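Local coordinates for Arf-GAP with coiled-coil, ANK repeat and PH domain-containing protein 2 (Homo sapiens, PDB 6IF3), which acts as a GTPase-activating protein for the small GTPase ARF6 and, through its ankyrin repeats, the part present here, interacts with RAB35, at residues 84-89 against 115-120; 119-124 against 169-174; 63-68 against 94-99; 134-139 against 155-160. One frame throughout, in Å; residues are numbered along the deposited sequence.

Interaction 1 (84-89 against 115-120); sequences HATVLG and LSIAVE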
loop_
_atom_site.group_PDB
_atom_site.type_symbol
_atom_site.label_atom_id
_atom_site.label_comp_id
_atom_site.label_asym_id
_atom_site.label_seq_id
_atom_site.Cartn_x
_atom_site.Cartn_y
_atom_site.Cartn_z
ATOM N N HIS A 84 -11.949 9.591 -10.937
ATOM C CA HIS A 84 -13.122 10.117 -10.263
ATOM C C HIS A 84 -13.482 9.370 -8.992
ATOM O O HIS A 84 -13.893 9.999 -8.004
ATOM C CB HIS A 84 -14.339 10.104 -11.235
ATOM C CG HIS A 84 -14.236 11.132 -12.318
ATOM N ND1 HIS A 84 -14.331 12.488 -12.068
ATOM C CD2 HIS A 84 -14.034 11.005 -13.654
ATOM C CE1 HIS A 84 -14.209 13.148 -13.205
ATOM N NE2 HIS A 84 -14.026 12.276 -14.176
ATOM N N ALA A 85 -13.337 8.043 -8.999
ATOM C CA ALA A 85 -13.634 7.274 -7.799
ATOM C C ALA A 85 -12.663 7.635 -6.674
ATOM O O ALA A 85 -13.034 7.695 -5.494
ATOM C CB ALA A 85 -13.563 5.804 -8.083
ATOM N N THR A 86 -11.402 7.884 -7.053
ATOM C CA THR A 86 -10.397 8.291 -6.067
ATOM C C THR A 86 -10.734 9.646 -5.459
ATOM O O THR A 86 -10.702 9.821 -4.246
ATOM C CB THR A 86 -9.001 8.315 -6.703
ATOM O OG1 THR A 86 -8.693 6.989 -7.132
ATOM C CG2 THR A 86 -7.917 8.768 -5.682
ATOM N N VAL A 87 -11.020 10.637 -6.301
ATOM C CA VAL A 87 -11.399 11.964 -5.827
ATOM C C VAL A 87 -12.606 11.914 -4.880
ATOM O O VAL A 87 -12.595 12.567 -3.838
ATOM C CB VAL A 87 -11.708 12.878 -7.017
ATOM C CG1 VAL A 87 -12.338 14.188 -6.547
ATOM C CG2 VAL A 87 -10.394 13.149 -7.798
ATOM N N LEU A 88 -13.606 11.084 -5.200
ATOM C CA LEU A 88 -14.821 11.049 -4.369
ATOM C C LEU A 88 -14.689 10.144 -3.131
ATOM O O LEU A 88 -15.570 10.146 -2.270
ATOM C CB LEU A 88 -16.010 10.610 -5.208
ATOM C CG LEU A 88 -16.331 11.607 -6.324
ATOM C CD1 LEU A 88 -17.470 11.061 -7.145
ATOM C CD2 LEU A 88 -16.720 12.976 -5.779
ATOM N N GLY A 89 -13.584 9.394 -3.025
ATOM C CA GLY A 89 -13.350 8.535 -1.857
ATOM C C GLY A 89 -14.130 7.234 -1.946
ATOM O O GLY A 89 -14.409 6.589 -0.936
ATOM N N LEU A 115 -2.891 7.971 -7.408
ATOM C CA LEU A 115 -2.095 7.875 -6.175
ATOM C C LEU A 115 -1.772 9.273 -5.615
ATOM O O LEU A 115 -1.894 9.476 -4.401
ATOM C CB LEU A 115 -0.773 7.113 -6.399
ATOM C CG LEU A 115 0.111 6.971 -5.144
ATOM C CD1 LEU A 115 -0.594 6.166 -4.039
ATOM C CD2 LEU A 115 1.476 6.355 -5.530
ATOM N N SER A 116 -1.402 10.223 -6.464
ATOM C CA SER A 116 -1.045 11.560 -5.953
ATOM C C SER A 116 -2.272 12.175 -5.275
ATOM O O SER A 116 -2.161 12.838 -4.257
ATOM C CB SER A 116 -0.501 12.459 -7.063
ATOM O OG SER A 116 -1.514 12.873 -7.969
ATOM N N ILE A 117 -3.439 11.953 -5.853
ATOM C CA ILE A 117 -4.693 12.485 -5.312
ATOM C C ILE A 117 -4.982 11.861 -3.940
ATOM O O ILE A 117 -5.235 12.584 -2.964
ATOM C CB ILE A 117 -5.829 12.233 -6.310
ATOM C CG1 ILE A 117 -5.554 13.063 -7.558
ATOM C CG2 ILE A 117 -7.198 12.572 -5.700
ATOM C CD1 ILE A 117 -6.472 12.735 -8.702
ATOM N N ALA A 118 -4.928 10.539 -3.874
ATOM C CA ALA A 118 -5.139 9.819 -2.602
ATOM C C ALA A 118 -4.147 10.183 -1.506
ATOM O O ALA A 118 -4.532 10.279 -0.342
ATOM C CB ALA A 118 -5.123 8.301 -2.884
ATOM N N VAL A 119 -2.887 10.403 -1.868
ATOM C CA VAL A 119 -1.880 10.784 -0.897
ATOM C C VAL A 119 -2.185 12.192 -0.393
ATOM O O VAL A 119 -2.084 12.465 0.813
ATOM C CB VAL A 119 -0.448 10.718 -1.496
ATOM C CG1 VAL A 119 0.541 11.421 -0.606
ATOM C CG2 VAL A 119 -0.011 9.283 -1.667
ATOM N N GLU A 120 -2.511 13.119 -1.294
ATOM C CA GLU A 120 -2.829 14.481 -0.854
ATOM C C GLU A 120 -4.048 14.492 0.059
ATOM O O GLU A 120 -4.130 15.308 0.985
ATOM C CB GLU A 120 -3.102 15.406 -2.041
ATOM C CG GLU A 120 -3.353 16.855 -1.627
ATOM C CD GLU A 120 -3.808 17.741 -2.778
ATOM O OE1 GLU A 120 -4.843 17.424 -3.410
ATOM O OE2 GLU A 120 -3.108 18.736 -3.061
#

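Interaction 2 (119-124 against 169-174); sequences VEAANA and PEKLNR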
loop_
_atom_site.group_PDB
_atom_site.type_symbol
_atom_site.label_atom_id
_atom_site.label_comp_id
_atom_site.label_asym_id
_atom_site.label_seq_id
_atom_site.Cartn_x
_atom_site.Cartn_y
_atom_site.Cartn_z
ATOM N N VAL A 119 -2.887 10.403 -1.868
ATOM C CA VAL A 119 -1.880 10.784 -0.897
ATOM C C VAL A 119 -2.185 12.192 -0.393
ATOM O O VAL A 119 -2.084 12.465 0.813
ATOM C CB VAL A 119 -0.448 10.718 -1.496
ATOM C CG1 VAL A 119 0.541 11.421 -0.606
ATOM C CG2 VAL A 119 -0.011 9.283 -1.667
ATOM N N GLU A 120 -2.511 13.119 -1.294
ATOM C CA GLU A 120 -2.829 14.481 -0.854
ATOM C C GLU A 120 -4.048 14.492 0.059
ATOM O O GLU A 120 -4.130 15.308 0.985
ATOM C CB GLU A 120 -3.102 15.406 -2.041
ATOM C CG GLU A 120 -3.353 16.855 -1.627
ATOM C CD GLU A 120 -3.808 17.741 -2.778
ATOM O OE1 GLU A 120 -4.843 17.424 -3.410
ATOM O OE2 GLU A 120 -3.108 18.736 -3.061
ATOM N N ALA A 121 -4.994 13.596 -0.225
ATOM C CA ALA A 121 -6.210 13.472 0.591
ATOM C C ALA A 121 -5.963 12.722 1.891
ATOM O O ALA A 121 -6.886 12.616 2.712
ATOM C CB ALA A 121 -7.303 12.760 -0.203
ATOM N N ALA A 122 -4.742 12.197 2.068
ATOM C CA ALA A 122 -4.369 11.371 3.239
ATOM C C ALA A 122 -5.377 10.239 3.456
ATOM O O ALA A 122 -5.818 9.964 4.563
ATOM C CB ALA A 122 -4.236 12.205 4.474
ATOM N N ASN A 123 -5.731 9.591 2.364
ATOM C CA ASN A 123 -6.727 8.529 2.392
ATOM C C ASN A 123 -6.049 7.179 2.538
ATOM O O ASN A 123 -5.585 6.598 1.547
ATOM C CB ASN A 123 -7.554 8.579 1.114
ATOM C CG ASN A 123 -8.759 7.667 1.163
ATOM O OD1 ASN A 123 -8.672 6.531 1.631
ATOM N ND2 ASN A 123 -9.901 8.161 0.684
ATOM N N ALA A 124 -5.921 6.698 3.774
ATOM C CA ALA A 124 -5.156 5.479 3.990
ATOM C C ALA A 124 -5.660 4.280 3.196
ATOM O O ALA A 124 -4.869 3.511 2.639
ATOM C CB ALA A 124 -5.156 5.149 5.422
ATOM N N PRO A 169 -18.851 9.237 3.369
ATOM C CA PRO A 169 -20.008 10.132 3.220
ATOM C C PRO A 169 -19.724 11.572 3.651
ATOM O O PRO A 169 -20.552 12.450 3.400
ATOM C CB PRO A 169 -21.065 9.494 4.130
ATOM C CG PRO A 169 -20.283 8.724 5.138
ATOM C CD PRO A 169 -19.080 8.208 4.403
ATOM N N GLU A 170 -18.579 11.809 4.286
ATOM C CA GLU A 170 -18.205 13.160 4.702
ATOM C C GLU A 170 -17.461 13.905 3.585
ATOM O O GLU A 170 -17.364 15.136 3.590
ATOM C CB GLU A 170 -17.355 13.106 5.965
ATOM N N LYS A 171 -16.945 13.137 2.630
ATOM C CA LYS A 171 -16.359 13.666 1.401
ATOM C C LYS A 171 -17.449 14.280 0.519
ATOM O O LYS A 171 -18.606 13.859 0.578
ATOM C CB LYS A 171 -15.632 12.541 0.652
ATOM C CG LYS A 171 -14.257 12.887 0.133
ATOM C CD LYS A 171 -13.322 11.690 0.252
ATOM C CE LYS A 171 -11.978 12.000 -0.366
ATOM N NZ LYS A 171 -11.379 13.236 0.219
ATOM N N LEU A 172 -17.092 15.274 -0.292
ATOM C CA LEU A 172 -18.048 15.816 -1.244
ATOM C C LEU A 172 -18.371 14.763 -2.307
ATOM O O LEU A 172 -17.551 14.484 -3.175
ATOM C CB LEU A 172 -17.519 17.091 -1.907
ATOM C CG LEU A 172 -18.477 17.619 -2.976
ATOM C CD1 LEU A 172 -19.860 17.803 -2.373
ATOM C CD2 LEU A 172 -17.993 18.934 -3.577
ATOM N N ASN A 173 -19.556 14.166 -2.205
ATOM C CA ASN A 173 -20.063 13.223 -3.204
ATOM C C ASN A 173 -21.587 13.164 -3.116
ATOM O O ASN A 173 -22.205 14.066 -2.557
ATOM C CB ASN A 173 -19.438 11.830 -3.024
ATOM C CG ASN A 173 -19.479 11.354 -1.587
ATOM O OD1 ASN A 173 -20.508 11.449 -0.915
ATOM N ND2 ASN A 173 -18.344 10.869 -1.093
ATOM N N ARG A 174 -22.198 12.114 -3.660
ATOM C CA ARG A 174 -23.661 12.018 -3.623
ATOM C C ARG A 174 -24.175 11.867 -2.186
ATOM O O ARG A 174 -25.219 12.431 -1.837
ATOM C CB ARG A 174 -24.149 10.845 -4.486
ATOM C CG ARG A 174 -25.653 10.765 -4.651
ATOM C CD ARG A 174 -26.022 9.552 -5.522
ATOM N NE ARG A 174 -27.404 9.607 -5.952
ATOM C CZ ARG A 174 -27.962 8.774 -6.836
ATOM N NH1 ARG A 174 -27.262 7.794 -7.385
ATOM N NH2 ARG A 174 -29.240 8.918 -7.161
HETATM O O HOH W 1 -9.680 12.955 2.572
#

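Interaction 3 (63-68 against 94-99); sequences FLLQNG and VCLFLK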
loop_
_atom_site.group_PDB
_atom_site.type_symbol
_atom_site.label_atom_id
_atom_site.label_comp_id
_atom_site.label_asym_id
_atom_site.label_seq_id
_atom_site.Cartn_x
_atom_site.Cartn_y
_atom_site.Cartn_z
ATOM N N PHE A 63 -22.141 -3.631 -13.782
ATOM C CA PHE A 63 -23.006 -3.886 -14.945
ATOM C C PHE A 63 -22.419 -3.302 -16.242
ATOM O O PHE A 63 -22.392 -3.971 -17.292
ATOM C CB PHE A 63 -24.397 -3.303 -14.663
ATOM C CG PHE A 63 -25.384 -3.492 -15.774
ATOM C CD1 PHE A 63 -26.153 -4.632 -15.834
ATOM C CD2 PHE A 63 -25.555 -2.506 -16.749
ATOM C CE1 PHE A 63 -27.096 -4.823 -16.851
ATOM C CE2 PHE A 63 -26.496 -2.691 -17.782
ATOM C CZ PHE A 63 -27.258 -3.844 -17.830
ATOM N N LEU A 64 -21.947 -2.067 -16.172
ATOM C CA LEU A 64 -21.349 -1.436 -17.342
ATOM C C LEU A 64 -20.100 -2.184 -17.812
ATOM O O LEU A 64 -19.941 -2.460 -18.991
ATOM C CB LEU A 64 -21.021 0.021 -17.031
ATOM C CG LEU A 64 -22.278 0.887 -16.949
ATOM C CD1 LEU A 64 -21.938 2.288 -16.408
ATOM C CD2 LEU A 64 -22.938 1.014 -18.369
ATOM N N LEU A 65 -19.221 -2.556 -16.892
ATOM C CA LEU A 65 -18.028 -3.328 -17.252
ATOM C C LEU A 65 -18.387 -4.672 -17.885
ATOM O O LEU A 65 -17.748 -5.102 -18.842
ATOM C CB LEU A 65 -17.147 -3.547 -16.013
ATOM C CG LEU A 65 -16.471 -2.282 -15.500
ATOM C CD1 LEU A 65 -15.770 -2.539 -14.141
ATOM C CD2 LEU A 65 -15.490 -1.688 -16.511
ATOM N N GLN A 66 -19.419 -5.329 -17.344
ATOM C CA GLN A 66 -19.882 -6.615 -17.867
ATOM C C GLN A 66 -20.475 -6.459 -19.255
ATOM O O GLN A 66 -20.573 -7.421 -19.994
ATOM C CB GLN A 66 -20.929 -7.227 -16.943
ATOM C CG GLN A 66 -20.351 -7.712 -15.640
ATOM C CD GLN A 66 -21.424 -7.974 -14.610
ATOM O OE1 GLN A 66 -22.622 -7.832 -14.886
ATOM N NE2 GLN A 66 -21.004 -8.336 -13.406
ATOM N N ASN A 67 -20.868 -5.235 -19.602
ATOM C CA ASN A 67 -21.479 -5.007 -20.910
ATOM C C ASN A 67 -20.544 -4.212 -21.842
ATOM O O ASN A 67 -20.983 -3.622 -22.826
ATOM C CB ASN A 67 -22.831 -4.311 -20.737
ATOM C CG ASN A 67 -23.892 -5.258 -20.249
ATOM O OD1 ASN A 67 -24.506 -5.941 -21.045
ATOM N ND2 ASN A 67 -24.088 -5.334 -18.934
ATOM N N GLY A 68 -19.257 -4.240 -21.530
ATOM C CA GLY A 68 -18.202 -3.806 -22.433
ATOM C C GLY A 68 -17.633 -2.413 -22.231
ATOM O O GLY A 68 -16.914 -1.904 -23.105
ATOM N N VAL A 94 -12.847 1.909 -6.411
ATOM C CA VAL A 94 -11.392 1.846 -6.668
ATOM C C VAL A 94 -10.937 0.370 -6.710
ATOM O O VAL A 94 -10.210 -0.067 -7.601
ATOM C CB VAL A 94 -10.605 2.641 -5.593
ATOM C CG1 VAL A 94 -9.088 2.334 -5.653
ATOM C CG2 VAL A 94 -10.847 4.147 -5.796
ATOM N N CYS A 95 -11.393 -0.428 -5.755
ATOM C CA CYS A 95 -11.008 -1.822 -5.705
ATOM C C CYS A 95 -11.468 -2.577 -6.966
ATOM O O CYS A 95 -10.685 -3.295 -7.572
ATOM C CB CYS A 95 -11.579 -2.480 -4.451
ATOM S SG CYS A 95 -10.972 -4.118 -4.182
ATOM N N LEU A 96 -12.721 -2.370 -7.353
ATOM C CA LEU A 96 -13.268 -2.998 -8.562
ATOM C C LEU A 96 -12.456 -2.633 -9.812
ATOM O O LEU A 96 -12.031 -3.496 -10.570
ATOM C CB LEU A 96 -14.716 -2.575 -8.726
ATOM C CG LEU A 96 -15.311 -3.002 -10.082
ATOM C CD1 LEU A 96 -15.527 -4.487 -10.168
ATOM C CD2 LEU A 96 -16.605 -2.216 -10.325
ATOM N N PHE A 97 -12.208 -1.348 -9.979
ATOM C CA PHE A 97 -11.478 -0.894 -11.160
ATOM C C PHE A 97 -10.065 -1.444 -11.182
ATOM O O PHE A 97 -9.591 -1.850 -12.238
ATOM C CB PHE A 97 -11.458 0.643 -11.237
ATOM C CG PHE A 97 -12.810 1.249 -11.458
ATOM C CD1 PHE A 97 -13.820 0.539 -12.117
ATOM C CD2 PHE A 97 -13.094 2.529 -10.996
ATOM C CE1 PHE A 97 -15.087 1.106 -12.305
ATOM C CE2 PHE A 97 -14.344 3.109 -11.168
ATOM C CZ PHE A 97 -15.347 2.408 -11.820
ATOM N N LEU A 98 -9.390 -1.472 -10.034
ATOM C CA LEU A 98 -8.039 -2.028 -9.994
ATOM C C LEU A 98 -8.068 -3.517 -10.406
ATOM O O LEU A 98 -7.213 -3.958 -11.182
ATOM C CB LEU A 98 -7.429 -1.831 -8.598
ATOM C CG LEU A 98 -7.092 -0.367 -8.285
ATOM C CD1 LEU A 98 -6.646 -0.246 -6.820
ATOM C CD2 LEU A 98 -5.957 0.127 -9.202
ATOM N N LYS A 99 -9.046 -4.290 -9.916
ATOM C CA LYS A 99 -9.131 -5.709 -10.250
ATOM C C LYS A 99 -9.534 -5.925 -11.700
ATOM O O LYS A 99 -9.290 -6.993 -12.265
ATOM C CB LYS A 99 -10.121 -6.418 -9.331
ATOM C CG LYS A 99 -9.545 -6.615 -7.952
ATOM C CD LYS A 99 -10.591 -6.997 -6.931
ATOM C CE LYS A 99 -11.241 -8.335 -7.249
ATOM N NZ LYS A 99 -10.336 -9.531 -7.222
#

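Interaction 4 (134-139 against 155-160); sequences RMNEEM and QDIFRD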
loop_
_atom_site.group_PDB
_atom_site.type_symbol
_atom_site.label_atom_id
_atom_site.label_comp_id
_atom_site.label_asym_id
_atom_site.label_seq_id
_atom_site.Cartn_x
_atom_site.Cartn_y
_atom_site.Cartn_z
ATOM N N ARG A 134 -0.042 -1.835 -7.294
ATOM C CA ARG A 134 1.267 -1.593 -7.893
ATOM C C ARG A 134 2.244 -2.712 -7.534
ATOM O O ARG A 134 3.028 -3.131 -8.361
ATOM C CB ARG A 134 1.849 -0.243 -7.461
ATOM C CG ARG A 134 1.062 0.950 -8.001
ATOM C CD ARG A 134 1.874 2.262 -7.992
ATOM N NE ARG A 134 1.105 3.394 -8.510
ATOM C CZ ARG A 134 1.646 4.520 -8.965
ATOM N NH1 ARG A 134 2.967 4.657 -9.013
ATOM N NH2 ARG A 134 0.867 5.496 -9.416
ATOM N N MET A 135 2.208 -3.173 -6.286
ATOM C CA MET A 135 3.072 -4.269 -5.875
ATOM C C MET A 135 2.811 -5.512 -6.752
ATOM O O MET A 135 3.748 -6.178 -7.185
ATOM C CB MET A 135 2.840 -4.576 -4.388
ATOM C CG MET A 135 3.795 -5.616 -3.828
ATOM S SD MET A 135 3.398 -6.040 -2.117
ATOM C CE MET A 135 3.949 -4.589 -1.254
ATOM N N ASN A 136 1.536 -5.795 -7.016
ATOM C CA ASN A 136 1.169 -6.879 -7.920
ATOM C C ASN A 136 1.716 -6.646 -9.323
ATOM O O ASN A 136 2.199 -7.578 -9.960
ATOM C CB ASN A 136 -0.346 -7.048 -7.984
ATOM C CG ASN A 136 -0.894 -7.737 -6.744
ATOM O OD1 ASN A 136 -0.129 -8.293 -5.947
ATOM N ND2 ASN A 136 -2.218 -7.733 -6.590
ATOM N N GLU A 137 1.652 -5.403 -9.782
ATOM C CA GLU A 137 2.235 -5.071 -11.105
ATOM C C GLU A 137 3.720 -5.375 -11.120
ATOM O O GLU A 137 4.248 -5.991 -12.065
ATOM C CB GLU A 137 2.010 -3.601 -11.445
ATOM C CG GLU A 137 0.560 -3.194 -11.600
ATOM C CD GLU A 137 0.417 -1.738 -12.037
ATOM O OE1 GLU A 137 1.455 -1.080 -12.274
ATOM O OE2 GLU A 137 -0.733 -1.267 -12.183
ATOM N N GLU A 138 4.408 -4.972 -10.065
ATOM C CA GLU A 138 5.861 -5.182 -10.011
ATOM C C GLU A 138 6.237 -6.661 -9.883
ATOM O O GLU A 138 7.239 -7.122 -10.462
ATOM C CB GLU A 138 6.476 -4.408 -8.838
ATOM C CG GLU A 138 6.469 -2.903 -9.003
ATOM C CD GLU A 138 7.394 -2.211 -8.004
ATOM O OE1 GLU A 138 8.329 -2.874 -7.515
ATOM O OE2 GLU A 138 7.179 -1.016 -7.718
ATOM N N MET A 139 5.459 -7.407 -9.107
ATOM C CA MET A 139 5.666 -8.842 -8.967
ATOM C C MET A 139 5.472 -9.552 -10.303
ATOM O O MET A 139 6.211 -10.489 -10.633
ATOM C CB MET A 139 4.729 -9.439 -7.907
ATOM C CG MET A 139 5.081 -9.056 -6.457
ATOM S SD MET A 139 6.717 -9.570 -5.843
ATOM C CE MET A 139 6.449 -11.320 -5.679
ATOM N N GLN A 155 -1.052 -10.129 -4.078
ATOM C CA GLN A 155 -1.876 -9.539 -3.030
ATOM C C GLN A 155 -3.347 -9.625 -3.377
ATOM O O GLN A 155 -3.754 -9.211 -4.446
ATOM C CB GLN A 155 -1.520 -8.061 -2.793
ATOM C CG GLN A 155 -0.073 -7.795 -2.495
ATOM C CD GLN A 155 0.423 -8.617 -1.340
ATOM O OE1 GLN A 155 -0.245 -8.724 -0.305
ATOM N NE2 GLN A 155 1.565 -9.261 -1.532
ATOM N N ASP A 156 -4.142 -10.169 -2.459
ATOM C CA ASP A 156 -5.594 -10.251 -2.622
ATOM C C ASP A 156 -6.215 -8.915 -2.183
ATOM O O ASP A 156 -6.560 -8.747 -1.000
ATOM C CB ASP A 156 -6.112 -11.413 -1.777
ATOM C CG ASP A 156 -7.604 -11.700 -1.965
ATOM O OD1 ASP A 156 -8.344 -10.851 -2.524
ATOM O OD2 ASP A 156 -8.032 -12.810 -1.541
ATOM N N ILE A 157 -6.355 -7.944 -3.086
ATOM C CA ILE A 157 -6.749 -6.620 -2.595
ATOM C C ILE A 157 -8.245 -6.618 -2.245
ATOM O O ILE A 157 -8.694 -5.741 -1.490
ATOM C CB ILE A 157 -6.404 -5.494 -3.576
ATOM C CG1 ILE A 157 -7.143 -5.679 -4.896
ATOM C CG2 ILE A 157 -4.870 -5.430 -3.802
ATOM C CD1 ILE A 157 -7.078 -4.424 -5.786
ATOM N N PHE A 158 -9.018 -7.573 -2.779
ATOM C CA PHE A 158 -10.407 -7.670 -2.314
ATOM C C PHE A 158 -10.448 -7.991 -0.828
ATOM O O PHE A 158 -11.260 -7.434 -0.074
ATOM C CB PHE A 158 -11.207 -8.723 -3.068
ATOM C CG PHE A 158 -12.551 -8.989 -2.439
ATOM C CD1 PHE A 158 -13.590 -8.077 -2.587
ATOM C CD2 PHE A 158 -12.756 -10.125 -1.647
ATOM C CE1 PHE A 158 -14.833 -8.320 -1.975
ATOM C CE2 PHE A 158 -13.981 -10.364 -1.031
ATOM C CZ PHE A 158 -15.029 -9.450 -1.194
ATOM N N ARG A 159 -9.614 -8.940 -0.413
ATOM C CA ARG A 159 -9.566 -9.300 0.992
ATOM C C ARG A 159 -9.200 -8.081 1.828
ATOM O O ARG A 159 -9.794 -7.838 2.891
ATOM C CB ARG A 159 -8.548 -10.419 1.238
ATOM C CG ARG A 159 -8.631 -10.963 2.684
ATOM C CD ARG A 159 -7.633 -12.056 2.902
ATOM N NE ARG A 159 -7.857 -12.754 4.162
ATOM C CZ ARG A 159 -7.166 -13.821 4.542
ATOM N NH1 ARG A 159 -6.200 -14.278 3.744
ATOM N NH2 ARG A 159 -7.448 -14.446 5.686
ATOM N N ASP A 160 -8.231 -7.311 1.350
ATOM C CA ASP A 160 -7.839 -6.073 2.049
ATOM C C ASP A 160 -8.956 -5.017 2.057
ATOM O O ASP A 160 -9.073 -4.258 3.039
ATOM C CB ASP A 160 -6.600 -5.477 1.403
ATOM C CG ASP A 160 -5.432 -6.428 1.453
ATOM O OD1 ASP A 160 -5.298 -7.117 2.474
ATOM O OD2 ASP A 160 -4.667 -6.506 0.481
HETATM O O HOH W 2 2.270 -8.775 -4.809
#

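Interaction 1 (84-89 against 115-120)
Thr86 and Ile117 meet methyl to methyl, CG2 of the threonine standing 3.9 Å from CG2 of the isoleucine. The two helices that carry them run almost exactly parallel, 2° apart in direction, with their axes 9.2 Å from each other at closest approach, and a few side chains, Thr86 and Val87 against Ile117 and Ala118, make the contact between them. Thr86 points its CB toward helix 114-120 and has its two branches sorted by chemistry: CG2 lies anti to the backbone N and reaches the neighbouring helix, whereas OG1 (chi1 -62°) sits beside that N and is hydrogen-bonded to the carbonyl of Leu82 in the preceding turn. The hydroxyl is thus satisfied within its own helix, and the face offered outward is apolar. The same methyl also rests 4.0 Å from CB of Ala118, so it is held between two successive residues of the partner. Val87, which is more exposed, adds a second touch, its CG2 meeting CG2 of Ile117 at 3.9 Å and coming nearly as close to CD1; valine and isoleucine side chains cross at a slant rather than end on. The contact joins ankyrin repeat 2 to repeat 3 through their first helices; behind it, Val94 of helix 91-99 packs on Thr86, and Val127 of helix 124-141 packs on Ala118.

Interaction 2 (119-124 against 169-174)
Ala121 and Lys171 approach no closer than 10.2 Å between their CA atoms, one lying just past helix 114-120 where the chain turns and the other in the C-terminal tail, which has no regular structure, and the lysine side chain bridges the distance. Its CB points toward the other segment, and the chain, bent at chi2 and chi4, carries the ammonium group to the end of the helix. There NZ lies 4.1 Å from CB of Ala121, a loose touch. The polar link is made by a water: it accepts from Lys171 NZ at 2.9 Å and donates to Ala121 O at 2.8 Å, so the charged group is tied indirectly to a carbonyl at the helix C-terminus. Carbonyls at such an end carry the negative side of the helix dipole, which would probably favour a nearby positive charge. Farther along the turn, ND2 of Asn123 looks toward the aliphatic CE of Lys171 at 4.5 Å, at the limit of contact. The amide's other end is engaged by its own chain, OD1 accepting from Ile126 N.

The turn itself is sharply made. Ala122 has positive phi (51°); its N bonds to Val119 O at 3.0 Å and the N of Asn123 probably to Ala118 O, the two bonds of a Schellman motif that closes helix 114-120. One residue later Asn123 serves as N-cap of helix 124-141. This close succession of helix end and helix start is the tight turn of the ankyrin helix-turn-helix, here in repeat 3, which the C-terminal tail reaches through the side chain of Lys171 and a water.

Interaction 3 (63-68 against 94-99)
The carbonyl O of Phe63 is gripped by two nitrogens of Asn67: the side-chain ND2 donates to it at 2.7 Å in a nearly straight bond (169°), while the backbone N of Asn67 adds a weak one. The ND2 donor stands off the carbonyl plane, tilted 32° from it, and the same nitrogen lies 3.5 Å above the Phe63 ring, over its centre. ND2 thus bonds to the carbonyl while also lying over the ring face, which fixes the turn of the amide, just past the end of helix 58-66. Gly68, with positive phi, is the C-prime residue of the Schellman motif that ends this helix.

The contact with the next helix is apolar and falls to Leu65, whose CB points across the gap. With chi1 at -70°, its CG lies anti to the carbonyl carbon and the chain extends outward, meeting Leu96 tip to tip; CD1 of Leu65 comes within 3.9 Å of CD2 of Leu96. Helices 58-66 and 91-99 are the second helices of ankyrin repeats 1 and 2, and this leucine pair is one example of successive repeats stacking through equivalent helices.

The same CD1 also reaches the rim of Phe97, 4.1 Å from CE1 and near the plane of the ring, so the leucine meets an edge and not a face. Phe97 itself extends toward the first helices, packing on Val53 of helix 48-55 and Pro81 of helix 81-88, while Leu65 also rests on Leu49.

Interaction 4 (134-139 against 155-160)
Two hydrogen bonds join the side chain of Asn136 to the backbone of Gln155. Gln155 N donates to OD1 of Asn136 at 2.8 Å, and ND2 of Asn136 returns a bond to Gln155 O at 3.0 Å; each donor lies in the plane of the carbonyl it meets, on a lone pair. With chi1 at -76° the amide leaves its helix beside the backbone N and lies alongside the incoming chain, held flat by one bond at each end. An alanine here would remove both, which would probably leave Gln155 N and O without these mates and let the segment before helix 157-161 shift.

A water gives OD1 a second donor, at 2.7 Å, with a weak link onward to NE2 of Gln155. The asparagine belongs to the long second helix of ankyrin repeat 3, against which the C-terminal segment folds back.

Van der Waals contact is made by Met135, whose SD lies 3.8 Å from NE2 of Gln155, the two chains crossing at a slant. At the start of the returning helix, Asp156 is the N-cap, its OD1 accepting from Arg159 N from above the carboxylate plane.

Together the four contacts show how neighbouring ankyrin repeats pack and how the C-terminal polypeptide lies against them. Interaction 3 joins the second helices of repeats 1 and 2, and interaction 1, about 18 Å away between centres, joins the first helices of repeats 2 and 3; their segments alternate along the chain, and they touch where Val94 meets Ala85 and Thr86. Interactions 1 and 2 share helix 114-120, their centres 7 Å apart, and Leu88 O is probably hydrogen-bonded to Asn173 ND2. Interaction 4 uses helix 124-141 and reaches interaction 3 through Ile157, packed on Leu98 and Lys99. The polypeptide after repeat 3 thus turns back, packing Ile157 on helix 91-99 before its last residues reach the ends of helices 81-88 and 114-120.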